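Local atomic coordinates of peroxiredoxin (Akkermansia muciniphila, PDB entry 6KHX), a protein that probably reduces hydrogen peroxide and organic hydroperoxides through redox-active thiols, as typical 2-Cys peroxiredoxins do. Residues P9-N14 and P100-I105; G19-D24 and S77-W82; E52-Q57 and Q95-P100; Y113-G118 and L134-G139; G180-L185 and A192-S197. All blocks are in the same frame, centred on the assembly; numbering follows the deposited sequence.

In the fold
Interactions 1, 2 and 4 all reach the seven-stranded sheet of the thioredoxin-like domain, and interaction 3 lays a helix against the loop that leads into strand 101-103. Interactions 1 and 2 adjoin, their centres about 10 Å apart, joined by V102 O and H81 NE2 (3.1 Å), probably a hydrogen bond. P100 is common to interactions 1 and 3. Interactions 3 and 4 meet through the E52 OE2 to R138 NH1 salt bridge (2.8 Å), beside C49, by family the probable peroxidatic cysteine. Interaction 5 lies in the C-terminal arm, its centre about 33 Å from those of interactions 3 and 4, where C183, probably the resolving cysteine, approaches another subunit.

Interaction 1: residues P9-N14 and P100-I105; sequences PHFSAN and PIVSDI
V102 carries CG1 trans to its backbone N (chi1 177°) and CG2 on the side of that N, a fork that meets F11, whose chi1 of 60° sets the ring between its own backbone N and carbonyl carbon. The contact is made obliquely by one ring atom: F11 CE1 lies 4.0 Å from V102 CG1, and CG2 is almost as near. The same CG1 also receives A13 CB at 3.9 Å, giving this methyl two apolar partners from the N-terminal segment. Polar links follow further along the strands. S103 N donates to N14 O over 2.8 Å, nearly straight at 165° and in the carbonyl plane. Where a second direct bond might be expected in an antiparallel pair, a water intervenes: it accepts from N14 N (3.0 Å) and donates to S103 O (2.6 Å). A water thus bridges the pair beside the direct bond, while A13 and V102, each one residue back, meet through apolar groups. The hydroxyl of S103 bonds to D76 O. Strand 13-17 here flanks strand 101-103, with V102 resting on V71 and C73 of strand 68-74, F25 of strand 24-25 beside it, and E78 of helix 78-85 touching both N14 and S103.

Interaction 2: residues G19-D24 and S77-W82; sequences GTIVPD and SEFSHW
The ring of F79 takes I21 CD1 over one face, almost exactly above its centre: the methyl carbon is 3.9 Å from the centroid and 7° off the ring normal, a CH-pi contact. The indole of W82 is approached differently, for G19 O comes to its edge in the ring plane, 3.5 Å from W82 CD1, and F79 O of the same helix also lies at the edge. H198 of a third subunit stacks on this indole and packs on I21 as well. I21 thus carries most of the contact on the strand side. Its CG2 touches E78 CG at 3.7 Å, and its CD1 reaches W82 CB at 3.9 Å; it crosses both side chains at about a right angle. Because chi1 of E78 is 69° and the chain bends again at chi2, the methylene CG turns to the isoleucine while the carboxylate leads on to K43 of a second subunit, with which OE2 forms a salt bridge. No hydrogen bond joins the two segments. S77 is the N-cap of the helix, its OG accepting from S80 N (3.1 Å). Strand 20-22 and helix 78-82 run nearly antiparallel, 161° apart with axes 8.7 Å from each other: a helix laid along the N-terminal hairpin that extends the thioredoxin-like sheet in peroxiredoxins.

Interaction 3: residues E52-Q57 and Q95-P100; sequences ELIGFQ and QGVSYP
Residues 52-57 of helix 48-58 run beside the irregular loop 95-100, the backbones coming nearest at Q57 and V97, whose CA atoms are 5.5 Å apart. Q57 extends CG trans to its N (chi1 179°) and bends at chi2 (64°), bringing OE1 to the loop, where S98 N donates to it over 2.6 Å at an angle of 165°; the donor stands above the amide carbonyl plane rather than on a lone pair. Y99 OH donates to L53 O (2.8 Å), in the carbonyl plane and on a lone pair. That oxygen already accepts the helical bond from Q57 N, so two donors hold it. The L53 and Y99 side chains cross at about a right angle, with L53 CD2 4.0 Å from Y99 CZ, and F56 CB is 3.9 Å from the same carbon. V97 CG1 leans over one face of the ring, while its CG2 meets I54 CG1 at 4.3 Å. Side chain to main chain bonding in both directions thus ties this irregular loop to the helix. Y99 also touches F39 of strand 35-40 and V70 of strand 68-74, F56 stacks on F39, and L205 of a fourth subunit packs on I54.

Interaction 4: residues Y113-G118 and L134-G139; sequences YGVLAG and LIAYRG
L116 and A136 form a single beta bridge, their CA atoms 4.5 Å apart, and two backbone hydrogen bonds flank it. Y137 N donates to V115 O over 2.9 Å, close to the line of the carbonyl bond, while A117 N donates to I135 O over 2.7 Å, tilted by 24° from the carbonyl plane. Weaker CA-H...O contacts reinforce the pairing: A136 CA approaches V115 O, and L134 CA faces A117 O at 3.6 Å with an almost straight geometry at the hydrogen. The apolar contacts are distributed along both segments. A117 CB lies 3.5 Å from CE2 of the Y137 ring, which itself stacks with F157. V115 CG2 meets A136 CB at 4.1 Å, and L116, despite a CB directed away from segment 134-139, curls back through chi1 -168° and chi2 59° until CD1 reaches L134 CB at 4.3 Å. The CA atoms of G118 and G139 pack against L134 CD2 and V115 CG1. Beyond the bridge, R138 turns to a salt bridge with E52 and touches C49, probably the peroxidatic cysteine. The two segments run roughly antiparallel, and the chain between them makes hairpin 119-122/128-131; a bound calcium ion lies about 5 Å from the L116 side chain. The arrangement is the neck of a protruding beta hairpin that leads back into strand 138-143 of the central sheet.

Interaction 5: residues G180-L185 and A192-S197; sequences GEVCPL and AAMTPS
V182 and M194 form an antiparallel hydrogen-bonded pair, a single bridge folding the C-terminal arm back on itself around the Val-Cys-Pro sequence characteristic of typical 2-Cys peroxiredoxins. C183, probably the resolving cysteine, makes backbone hydrogen bonds to a fourth subunit, whose T51 and V48 pack on the arm. The second segment leads into helix 198-209, which S197 OG caps by accepting from G200 N. A192 begins the contact, its carbonyl O lying 4.0 Å from P184 CG. A193 follows with its methyl directed at E181: CB lies 3.6 Å from E181 CB and also approaches OE1, an oxygen held by H175 of helix 163-179. M194 comes next and binds through both backbone and side chain. Its O accepts a weak bond from V182 N (2.9 Å, angle 129°), and its CB rests 4.2 Å from V182 CG2. The side chain starts out trans to the backbone N (chi1 177°), stays extended at chi2, then bends at chi3, so that CE ends 3.9 Å from P184 CB; V201 and Y204 of helix 198-209 touch it as well. P196 closes the joint, its CB 4.1 Å from V182 CG1 and its ring atom CD 3.5 Å from G180 O.

Interaction 1: residues P9-N14 and P100-I105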
# COMPACT_ATOMS: atom_id res chain seq x y z
N PRO B 9 -28.77 -3.62 -16.64
CA PRO B 9 -27.54 -3.02 -17.16
C PRO B 9 -27.67 -2.68 -18.64
O PRO B 9 -28.21 -3.44 -19.44
CB PRO B 9 -26.47 -4.09 -16.91
CG PRO B 9 -26.97 -4.81 -15.71
CD PRO B 9 -28.48 -4.84 -15.86
N HIS B 10 -27.14 -1.51 -18.99
CA HIS B 10 -27.20 -1.02 -20.35
C HIS B 10 -26.26 -1.83 -21.24
O HIS B 10 -25.21 -2.30 -20.81
CB HIS B 10 -26.83 0.46 -20.38
CG HIS B 10 -26.61 1.01 -21.75
ND1 HIS B 10 -27.64 1.39 -22.58
CD2 HIS B 10 -25.47 1.24 -22.45
CE1 HIS B 10 -27.15 1.83 -23.73
NE2 HIS B 10 -25.83 1.75 -23.67
N PHE B 11 -26.65 -1.98 -22.50
CA PHE B 11 -25.74 -2.55 -23.48
C PHE B 11 -26.10 -1.99 -24.84
O PHE B 11 -27.12 -1.32 -25.02
CB PHE B 11 -25.77 -4.09 -23.47
CG PHE B 11 -27.12 -4.70 -23.80
CD1 PHE B 11 -27.55 -4.84 -25.12
CD2 PHE B 11 -27.94 -5.19 -22.79
CE1 PHE B 11 -28.77 -5.41 -25.42
CE2 PHE B 11 -29.16 -5.77 -23.09
CZ PHE B 11 -29.58 -5.88 -24.40
N SER B 12 -25.22 -2.25 -25.80
CA SER B 12 -25.44 -1.81 -27.18
C SER B 12 -24.60 -2.74 -28.04
O SER B 12 -23.37 -2.71 -27.98
CB SER B 12 -25.05 -0.35 -27.37
OG SER B 12 -25.20 0.05 -28.73
N ALA B 13 -25.27 -3.62 -28.79
CA ALA B 13 -24.57 -4.68 -29.50
C ALA B 13 -25.24 -4.91 -30.84
O ALA B 13 -26.32 -4.39 -31.13
CB ALA B 13 -24.54 -5.97 -28.67
N ASN B 14 -24.57 -5.69 -31.68
CA ASN B 14 -25.18 -6.17 -32.90
C ASN B 14 -26.28 -7.17 -32.55
O ASN B 14 -26.19 -7.91 -31.56
CB ASN B 14 -24.13 -6.84 -33.78
CG ASN B 14 -23.04 -5.89 -34.21
OD1 ASN B 14 -23.30 -4.72 -34.49
ND2 ASN B 14 -21.80 -6.38 -34.23
N PRO B 100 -35.79 -9.59 -31.72
CA PRO B 100 -34.33 -9.34 -31.69
C PRO B 100 -33.58 -10.44 -30.96
O PRO B 100 -33.97 -10.87 -29.87
CB PRO B 100 -34.21 -8.00 -30.96
CG PRO B 100 -35.55 -7.36 -31.09
CD PRO B 100 -36.52 -8.50 -31.06
N ILE B 101 -32.50 -10.90 -31.58
CA ILE B 101 -31.55 -11.82 -30.97
C ILE B 101 -30.22 -11.11 -30.89
O ILE B 101 -29.56 -10.88 -31.91
CB ILE B 101 -31.43 -13.14 -31.74
CG1 ILE B 101 -32.82 -13.71 -32.04
CG2 ILE B 101 -30.57 -14.12 -30.94
CD1 ILE B 101 -32.82 -14.95 -32.91
N VAL B 102 -29.82 -10.72 -29.67
CA VAL B 102 -28.64 -9.89 -29.44
C VAL B 102 -27.39 -10.76 -29.47
O VAL B 102 -27.38 -11.88 -28.95
CB VAL B 102 -28.77 -9.15 -28.10
CG1 VAL B 102 -27.52 -8.33 -27.81
CG2 VAL B 102 -30.00 -8.28 -28.11
N SER B 103 -26.32 -10.22 -30.04
CA SER B 103 -25.02 -10.88 -30.02
C SER B 103 -24.18 -10.28 -28.90
O SER B 103 -23.67 -9.17 -29.02
CB SER B 103 -24.32 -10.72 -31.37
OG SER B 103 -22.97 -11.13 -31.30
N ASP B 104 -24.01 -11.04 -27.81
CA ASP B 104 -23.15 -10.64 -26.70
C ASP B 104 -21.72 -11.12 -26.96
O ASP B 104 -21.13 -11.90 -26.22
CB ASP B 104 -23.68 -11.20 -25.38
CG ASP B 104 -22.85 -10.76 -24.17
OD1 ASP B 104 -22.12 -9.75 -24.25
OD2 ASP B 104 -22.92 -11.45 -23.13
N ILE B 105 -21.16 -10.60 -28.06
CA ILE B 105 -19.93 -11.14 -28.61
C ILE B 105 -18.74 -10.95 -27.67
O ILE B 105 -17.79 -11.74 -27.70
CB ILE B 105 -19.67 -10.52 -30.00
CG1 ILE B 105 -18.61 -11.31 -30.77
CG2 ILE B 105 -19.27 -9.06 -29.86
CD1 ILE B 105 -18.70 -11.12 -32.27
O HOH W 1 -22.44 -7.58 -30.74

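Interaction 2: residues G19-D24 and S77-W82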
# COMPACT_ATOMS: atom_id res chain seq x y z
N GLY B 19 -34.64 -11.21 -38.86
CA GLY B 19 -33.73 -11.90 -39.75
C GLY B 19 -32.64 -11.05 -40.35
O GLY B 19 -31.89 -11.55 -41.20
N THR B 20 -32.51 -9.79 -39.94
CA THR B 20 -31.53 -8.87 -40.50
C THR B 20 -30.55 -8.43 -39.43
O THR B 20 -30.94 -8.12 -38.29
CB THR B 20 -32.24 -7.64 -41.10
OG1 THR B 20 -33.10 -8.04 -42.18
CG2 THR B 20 -31.23 -6.63 -41.61
N ILE B 21 -29.26 -8.41 -39.78
CA ILE B 21 -28.23 -7.92 -38.86
C ILE B 21 -28.32 -6.41 -38.76
O ILE B 21 -28.31 -5.70 -39.77
CB ILE B 21 -26.84 -8.37 -39.32
CG1 ILE B 21 -26.72 -9.90 -39.28
CG2 ILE B 21 -25.76 -7.72 -38.49
CD1 ILE B 21 -25.40 -10.43 -39.79
N VAL B 22 -28.44 -5.91 -37.53
CA VAL B 22 -28.51 -4.47 -37.28
C VAL B 22 -27.55 -4.11 -36.15
O VAL B 22 -27.34 -4.92 -35.23
CB VAL B 22 -29.95 -4.03 -36.95
CG1 VAL B 22 -30.88 -4.37 -38.11
CG2 VAL B 22 -30.43 -4.68 -35.67
N PRO B 23 -26.95 -2.93 -36.18
CA PRO B 23 -26.01 -2.56 -35.12
C PRO B 23 -26.67 -1.74 -34.02
O PRO B 23 -27.79 -1.25 -34.20
CB PRO B 23 -24.96 -1.73 -35.87
CG PRO B 23 -25.77 -1.04 -36.92
CD PRO B 23 -26.90 -1.98 -37.31
N ASP B 24 -25.97 -1.59 -32.90
CA ASP B 24 -26.35 -0.66 -31.84
C ASP B 24 -27.74 -0.98 -31.27
O ASP B 24 -28.54 -0.09 -30.99
CB ASP B 24 -26.28 0.78 -32.35
CG ASP B 24 -24.95 1.10 -33.01
OD1 ASP B 24 -23.90 0.72 -32.44
OD2 ASP B 24 -24.94 1.71 -34.10
N SER B 77 -21.84 -14.76 -32.25
CA SER B 77 -21.82 -13.59 -33.10
C SER B 77 -23.17 -13.36 -33.78
O SER B 77 -24.03 -14.25 -33.85
CB SER B 77 -20.73 -13.72 -34.16
OG SER B 77 -21.20 -14.45 -35.28
N GLU B 78 -23.34 -12.15 -34.31
CA GLU B 78 -24.54 -11.83 -35.07
C GLU B 78 -24.62 -12.66 -36.35
O GLU B 78 -25.72 -12.91 -36.86
CB GLU B 78 -24.58 -10.34 -35.40
CG GLU B 78 -23.53 -9.85 -36.42
CD GLU B 78 -22.14 -9.63 -35.80
OE1 GLU B 78 -21.87 -10.12 -34.69
OE2 GLU B 78 -21.30 -8.95 -36.44
N PHE B 79 -23.47 -13.10 -36.87
CA PHE B 79 -23.47 -13.93 -38.07
C PHE B 79 -23.90 -15.37 -37.78
O PHE B 79 -24.57 -15.99 -38.60
CB PHE B 79 -22.10 -13.89 -38.74
CG PHE B 79 -21.85 -12.62 -39.51
CD1 PHE B 79 -21.34 -11.50 -38.88
CD2 PHE B 79 -22.15 -12.55 -40.86
CE1 PHE B 79 -21.13 -10.33 -39.59
CE2 PHE B 79 -21.93 -11.38 -41.58
CZ PHE B 79 -21.42 -10.27 -40.94
N SER B 80 -23.54 -15.91 -36.62
CA SER B 80 -24.10 -17.21 -36.25
C SER B 80 -25.60 -17.11 -36.05
O SER B 80 -26.35 -17.99 -36.48
CB SER B 80 -23.41 -17.74 -34.99
OG SER B 80 -22.06 -18.05 -35.27
N HIS B 81 -26.07 -16.05 -35.39
CA HIS B 81 -27.51 -15.82 -35.25
C HIS B 81 -28.19 -15.76 -36.61
O HIS B 81 -29.22 -16.41 -36.85
CB HIS B 81 -27.76 -14.53 -34.48
CG HIS B 81 -27.35 -14.57 -33.04
ND1 HIS B 81 -26.90 -15.71 -32.43
CD2 HIS B 81 -27.30 -13.59 -32.11
CE1 HIS B 81 -26.60 -15.44 -31.17
NE2 HIS B 81 -26.83 -14.16 -30.95
N TRP B 82 -27.63 -14.96 -37.53
CA TRP B 82 -28.22 -14.81 -38.85
C TRP B 82 -28.23 -16.13 -39.62
O TRP B 82 -29.23 -16.48 -40.25
CB TRP B 82 -27.47 -13.73 -39.63
CG TRP B 82 -27.75 -13.74 -41.10
CD1 TRP B 82 -28.77 -13.11 -41.75
CD2 TRP B 82 -26.99 -14.43 -42.10
NE1 TRP B 82 -28.70 -13.37 -43.10
CE2 TRP B 82 -27.61 -14.18 -43.34
CE3 TRP B 82 -25.85 -15.24 -42.07
CZ2 TRP B 82 -27.13 -14.70 -44.53
CZ3 TRP B 82 -25.37 -15.75 -43.26
CH2 TRP B 82 -26.01 -15.48 -44.47

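Interaction 3: residues E52-Q57 and Q95-P100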
# COMPACT_ATOMS: atom_id res chain seq x y z
N GLU B 52 -36.54 -23.16 -27.18
CA GLU B 52 -36.94 -21.96 -26.44
C GLU B 52 -37.14 -20.78 -27.38
O GLU B 52 -38.13 -20.04 -27.26
CB GLU B 52 -35.90 -21.65 -25.36
CG GLU B 52 -35.72 -22.78 -24.36
CD GLU B 52 -34.80 -22.43 -23.21
OE1 GLU B 52 -35.29 -22.32 -22.06
OE2 GLU B 52 -33.59 -22.24 -23.45
N LEU B 53 -36.23 -20.59 -28.34
CA LEU B 53 -36.36 -19.46 -29.25
C LEU B 53 -37.61 -19.57 -30.12
O LEU B 53 -38.36 -18.59 -30.29
CB LEU B 53 -35.10 -19.34 -30.12
CG LEU B 53 -33.86 -18.74 -29.44
CD1 LEU B 53 -32.56 -19.39 -29.91
CD2 LEU B 53 -33.82 -17.23 -29.66
N ILE B 54 -37.86 -20.76 -30.66
CA ILE B 54 -39.04 -20.97 -31.50
C ILE B 54 -40.32 -20.82 -30.68
O ILE B 54 -41.29 -20.21 -31.14
CB ILE B 54 -38.96 -22.34 -32.20
CG1 ILE B 54 -37.84 -22.33 -33.24
CG2 ILE B 54 -40.28 -22.66 -32.87
CD1 ILE B 54 -37.45 -23.70 -33.72
N GLY B 55 -40.34 -21.37 -29.46
CA GLY B 55 -41.52 -21.22 -28.64
C GLY B 55 -41.82 -19.77 -28.31
O GLY B 55 -42.98 -19.35 -28.33
N PHE B 56 -40.78 -18.98 -28.03
CA PHE B 56 -41.00 -17.54 -27.82
C PHE B 56 -41.54 -16.89 -29.08
O PHE B 56 -42.35 -15.95 -29.01
CB PHE B 56 -39.71 -16.86 -27.37
CG PHE B 56 -39.55 -16.77 -25.88
CD1 PHE B 56 -40.35 -15.92 -25.13
CD2 PHE B 56 -38.59 -17.53 -25.22
CE1 PHE B 56 -40.21 -15.84 -23.76
CE2 PHE B 56 -38.45 -17.44 -23.85
CZ PHE B 56 -39.26 -16.60 -23.12
N GLN B 57 -41.09 -17.34 -30.26
CA GLN B 57 -41.67 -16.84 -31.50
C GLN B 57 -43.16 -17.17 -31.60
O GLN B 57 -43.96 -16.34 -32.04
CB GLN B 57 -40.92 -17.39 -32.70
CG GLN B 57 -41.48 -16.94 -34.04
CD GLN B 57 -41.36 -15.44 -34.26
OE1 GLN B 57 -40.36 -14.82 -33.90
NE2 GLN B 57 -42.39 -14.85 -34.86
N GLN B 95 -35.54 -20.94 -38.13
CA GLN B 95 -36.21 -20.17 -39.17
C GLN B 95 -37.53 -19.63 -38.66
O GLN B 95 -38.28 -20.33 -37.97
CB GLN B 95 -36.44 -21.06 -40.40
CG GLN B 95 -36.72 -20.32 -41.69
CD GLN B 95 -36.68 -21.25 -42.90
OE1 GLN B 95 -35.64 -21.39 -43.56
NE2 GLN B 95 -37.80 -21.89 -43.19
N GLY B 96 -37.82 -18.37 -38.99
CA GLY B 96 -39.06 -17.74 -38.58
C GLY B 96 -39.02 -16.99 -37.28
O GLY B 96 -40.01 -16.32 -36.93
N VAL B 97 -37.92 -17.06 -36.53
CA VAL B 97 -37.77 -16.25 -35.32
C VAL B 97 -37.49 -14.81 -35.75
O VAL B 97 -36.51 -14.53 -36.45
CB VAL B 97 -36.66 -16.80 -34.42
CG1 VAL B 97 -36.37 -15.83 -33.29
CG2 VAL B 97 -37.06 -18.16 -33.87
N SER B 98 -38.37 -13.89 -35.35
CA SER B 98 -38.35 -12.52 -35.86
C SER B 98 -38.01 -11.46 -34.82
O SER B 98 -37.66 -10.34 -35.21
CB SER B 98 -39.70 -12.17 -36.48
OG SER B 98 -40.73 -12.26 -35.51
N TYR B 99 -38.12 -11.76 -33.53
CA TYR B 99 -37.79 -10.79 -32.49
C TYR B 99 -36.27 -10.63 -32.40
O TYR B 99 -35.51 -11.43 -32.95
CB TYR B 99 -38.40 -11.22 -31.16
CG TYR B 99 -37.99 -12.59 -30.69
CD1 TYR B 99 -36.81 -12.78 -29.99
CD2 TYR B 99 -38.79 -13.69 -30.95
CE1 TYR B 99 -36.43 -14.03 -29.56
CE2 TYR B 99 -38.42 -14.95 -30.52
CZ TYR B 99 -37.24 -15.11 -29.83
OH TYR B 99 -36.87 -16.36 -29.41
N PRO B 100 -35.79 -9.59 -31.72
CA PRO B 100 -34.33 -9.34 -31.69
C PRO B 100 -33.58 -10.44 -30.96
O PRO B 100 -33.97 -10.87 -29.87
CB PRO B 100 -34.21 -8.00 -30.96
CG PRO B 100 -35.55 -7.36 -31.09
CD PRO B 100 -36.52 -8.50 -31.06

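Interaction 4: residues Y113-G118 and L134-G139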
# COMPACT_ATOMS: atom_id res chain seq x y z
N TYR B 113 -25.27 -9.20 -16.35
CA TYR B 113 -26.52 -9.77 -15.86
C TYR B 113 -26.33 -10.98 -14.96
O TYR B 113 -27.32 -11.55 -14.49
CB TYR B 113 -27.42 -10.11 -17.05
CG TYR B 113 -28.12 -8.90 -17.63
CD1 TYR B 113 -27.44 -8.02 -18.47
CD2 TYR B 113 -29.44 -8.63 -17.32
CE1 TYR B 113 -28.07 -6.90 -18.99
CE2 TYR B 113 -30.08 -7.52 -17.84
CZ TYR B 113 -29.40 -6.65 -18.67
OH TYR B 113 -30.04 -5.55 -19.18
N GLY B 114 -25.09 -11.38 -14.70
CA GLY B 114 -24.83 -12.47 -13.77
C GLY B 114 -25.21 -13.84 -14.27
O GLY B 114 -25.53 -14.72 -13.46
N VAL B 115 -25.18 -14.06 -15.58
CA VAL B 115 -25.55 -15.34 -16.18
C VAL B 115 -24.39 -16.01 -16.89
O VAL B 115 -24.59 -17.08 -17.48
CB VAL B 115 -26.73 -15.17 -17.16
CG1 VAL B 115 -27.94 -14.58 -16.45
CG2 VAL B 115 -26.31 -14.30 -18.34
N LEU B 116 -23.20 -15.43 -16.86
CA LEU B 116 -22.06 -16.01 -17.56
C LEU B 116 -21.51 -17.19 -16.77
O LEU B 116 -21.19 -17.05 -15.59
CB LEU B 116 -20.98 -14.96 -17.77
CG LEU B 116 -19.87 -15.37 -18.73
CD1 LEU B 116 -20.47 -15.67 -20.10
CD2 LEU B 116 -18.86 -14.25 -18.83
N ALA B 117 -21.43 -18.35 -17.42
CA ALA B 117 -20.85 -19.53 -16.80
C ALA B 117 -19.33 -19.45 -16.80
O ALA B 117 -18.73 -18.52 -17.34
CB ALA B 117 -21.33 -20.79 -17.51
N GLY B 118 -18.69 -20.46 -16.21
CA GLY B 118 -17.25 -20.56 -16.18
C GLY B 118 -16.61 -19.90 -14.98
O GLY B 118 -17.23 -19.14 -14.23
N LEU B 134 -17.08 -19.89 -21.05
CA LEU B 134 -17.69 -18.59 -20.78
C LEU B 134 -18.86 -18.42 -21.75
O LEU B 134 -18.78 -17.71 -22.76
CB LEU B 134 -16.66 -17.47 -20.92
CG LEU B 134 -15.45 -17.53 -19.98
CD1 LEU B 134 -14.44 -16.46 -20.34
CD2 LEU B 134 -15.86 -17.40 -18.52
N ILE B 135 -19.95 -19.12 -21.43
CA ILE B 135 -21.21 -19.02 -22.16
C ILE B 135 -22.32 -18.75 -21.15
O ILE B 135 -22.15 -18.96 -19.94
CB ILE B 135 -21.53 -20.28 -22.99
CG1 ILE B 135 -21.61 -21.51 -22.09
CG2 ILE B 135 -20.50 -20.50 -24.08
CD1 ILE B 135 -21.80 -22.80 -22.85
N ALA B 136 -23.45 -18.27 -21.65
CA ALA B 136 -24.55 -17.87 -20.79
C ALA B 136 -25.42 -19.06 -20.38
O ALA B 136 -25.74 -19.92 -21.21
CB ALA B 136 -25.42 -16.81 -21.48
N TYR B 137 -25.80 -19.09 -19.11
CA TYR B 137 -26.82 -20.01 -18.64
C TYR B 137 -28.20 -19.54 -19.11
O TYR B 137 -28.36 -18.45 -19.66
CB TYR B 137 -26.80 -20.10 -17.11
CG TYR B 137 -25.80 -21.09 -16.54
CD1 TYR B 137 -25.95 -22.46 -16.75
CD2 TYR B 137 -24.73 -20.66 -15.76
CE1 TYR B 137 -25.05 -23.37 -16.22
CE2 TYR B 137 -23.83 -21.56 -15.22
CZ TYR B 137 -23.99 -22.92 -15.46
OH TYR B 137 -23.10 -23.82 -14.93
N ARG B 138 -29.21 -20.38 -18.88
CA ARG B 138 -30.58 -20.08 -19.32
C ARG B 138 -31.18 -19.06 -18.36
O ARG B 138 -31.88 -19.38 -17.40
CB ARG B 138 -31.42 -21.35 -19.42
CG ARG B 138 -30.86 -22.30 -20.44
CD ARG B 138 -31.76 -23.46 -20.78
NE ARG B 138 -30.97 -24.46 -21.48
CZ ARG B 138 -30.61 -24.38 -22.76
NH1 ARG B 138 -31.00 -23.35 -23.50
NH2 ARG B 138 -29.86 -25.34 -23.28
N GLY B 139 -30.88 -17.79 -18.63
CA GLY B 139 -31.24 -16.70 -17.73
C GLY B 139 -32.42 -15.90 -18.28
O GLY B 139 -32.48 -15.65 -19.48

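Interaction 5: residues G180-L185 and A192-S197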
# COMPACT_ATOMS: atom_id res chain seq x y z
N GLY B 180 -52.30 -1.67 -7.63
CA GLY B 180 -51.63 -1.62 -6.35
C GLY B 180 -51.86 -2.82 -5.46
O GLY B 180 -51.50 -2.79 -4.28
N GLU B 181 -52.48 -3.88 -5.99
CA GLU B 181 -52.70 -5.11 -5.25
C GLU B 181 -51.50 -6.04 -5.44
O GLU B 181 -51.01 -6.21 -6.57
CB GLU B 181 -53.98 -5.80 -5.74
CG GLU B 181 -55.26 -5.02 -5.49
CD GLU B 181 -56.48 -5.67 -6.12
OE1 GLU B 181 -56.31 -6.48 -7.06
OE2 GLU B 181 -57.61 -5.38 -5.68
N VAL B 182 -51.03 -6.63 -4.36
CA VAL B 182 -49.95 -7.60 -4.47
C VAL B 182 -50.53 -8.94 -4.88
O VAL B 182 -51.67 -9.29 -4.54
CB VAL B 182 -49.14 -7.69 -3.15
CG1 VAL B 182 -48.49 -6.35 -2.86
CG2 VAL B 182 -50.03 -8.10 -2.00
N CYS B 183 -49.75 -9.71 -5.64
CA CYS B 183 -50.25 -10.96 -6.22
C CYS B 183 -49.80 -12.14 -5.38
O CYS B 183 -48.59 -12.35 -5.21
CB CYS B 183 -49.77 -11.11 -7.65
SG CYS B 183 -50.41 -9.81 -8.73
N PRO B 184 -50.72 -12.93 -4.83
CA PRO B 184 -50.34 -14.04 -3.95
C PRO B 184 -49.80 -15.21 -4.76
O PRO B 184 -49.73 -15.19 -5.99
CB PRO B 184 -51.66 -14.40 -3.27
CG PRO B 184 -52.69 -14.04 -4.27
CD PRO B 184 -52.18 -12.82 -4.99
N LEU B 185 -49.44 -16.27 -4.03
CA LEU B 185 -48.87 -17.46 -4.64
C LEU B 185 -49.82 -18.06 -5.67
O LEU B 185 -51.03 -18.18 -5.43
CB LEU B 185 -48.55 -18.49 -3.56
CG LEU B 185 -47.96 -19.81 -4.03
CD1 LEU B 185 -46.47 -19.68 -4.28
CD2 LEU B 185 -48.23 -20.88 -3.00
N ALA B 192 -58.34 -13.43 -7.75
CA ALA B 192 -58.33 -12.40 -6.73
C ALA B 192 -56.91 -12.09 -6.29
O ALA B 192 -56.15 -12.99 -5.91
CB ALA B 192 -59.16 -12.84 -5.52
N ALA B 193 -56.54 -10.81 -6.33
CA ALA B 193 -55.27 -10.36 -5.77
C ALA B 193 -55.48 -9.99 -4.31
O ALA B 193 -56.38 -10.52 -3.66
CB ALA B 193 -54.70 -9.19 -6.57
N MET B 194 -54.68 -9.06 -3.78
CA MET B 194 -54.72 -8.79 -2.35
C MET B 194 -54.30 -7.36 -2.06
O MET B 194 -53.40 -6.83 -2.71
CB MET B 194 -53.81 -9.77 -1.59
CG MET B 194 -53.72 -9.52 -0.09
SD MET B 194 -52.47 -10.59 0.64
CE MET B 194 -52.74 -12.07 -0.33
N THR B 195 -54.97 -6.74 -1.09
CA THR B 195 -54.59 -5.42 -0.60
C THR B 195 -53.43 -5.54 0.38
O THR B 195 -53.54 -6.25 1.38
CB THR B 195 -55.78 -4.75 0.08
OG1 THR B 195 -56.83 -4.56 -0.87
CG2 THR B 195 -55.37 -3.42 0.67
N PRO B 196 -52.32 -4.82 0.15
CA PRO B 196 -51.18 -4.92 1.08
C PRO B 196 -51.44 -4.23 2.41
O PRO B 196 -50.90 -3.14 2.67
CB PRO B 196 -50.04 -4.27 0.31
CG PRO B 196 -50.70 -3.33 -0.64
CD PRO B 196 -52.00 -3.99 -1.02
N SER B 197 -52.23 -4.86 3.27
CA SER B 197 -52.52 -4.35 4.60
C SER B 197 -52.87 -5.52 5.51
O SER B 197 -53.08 -6.65 5.05
CB SER B 197 -53.67 -3.33 4.58
OG SER B 197 -54.90 -3.97 4.24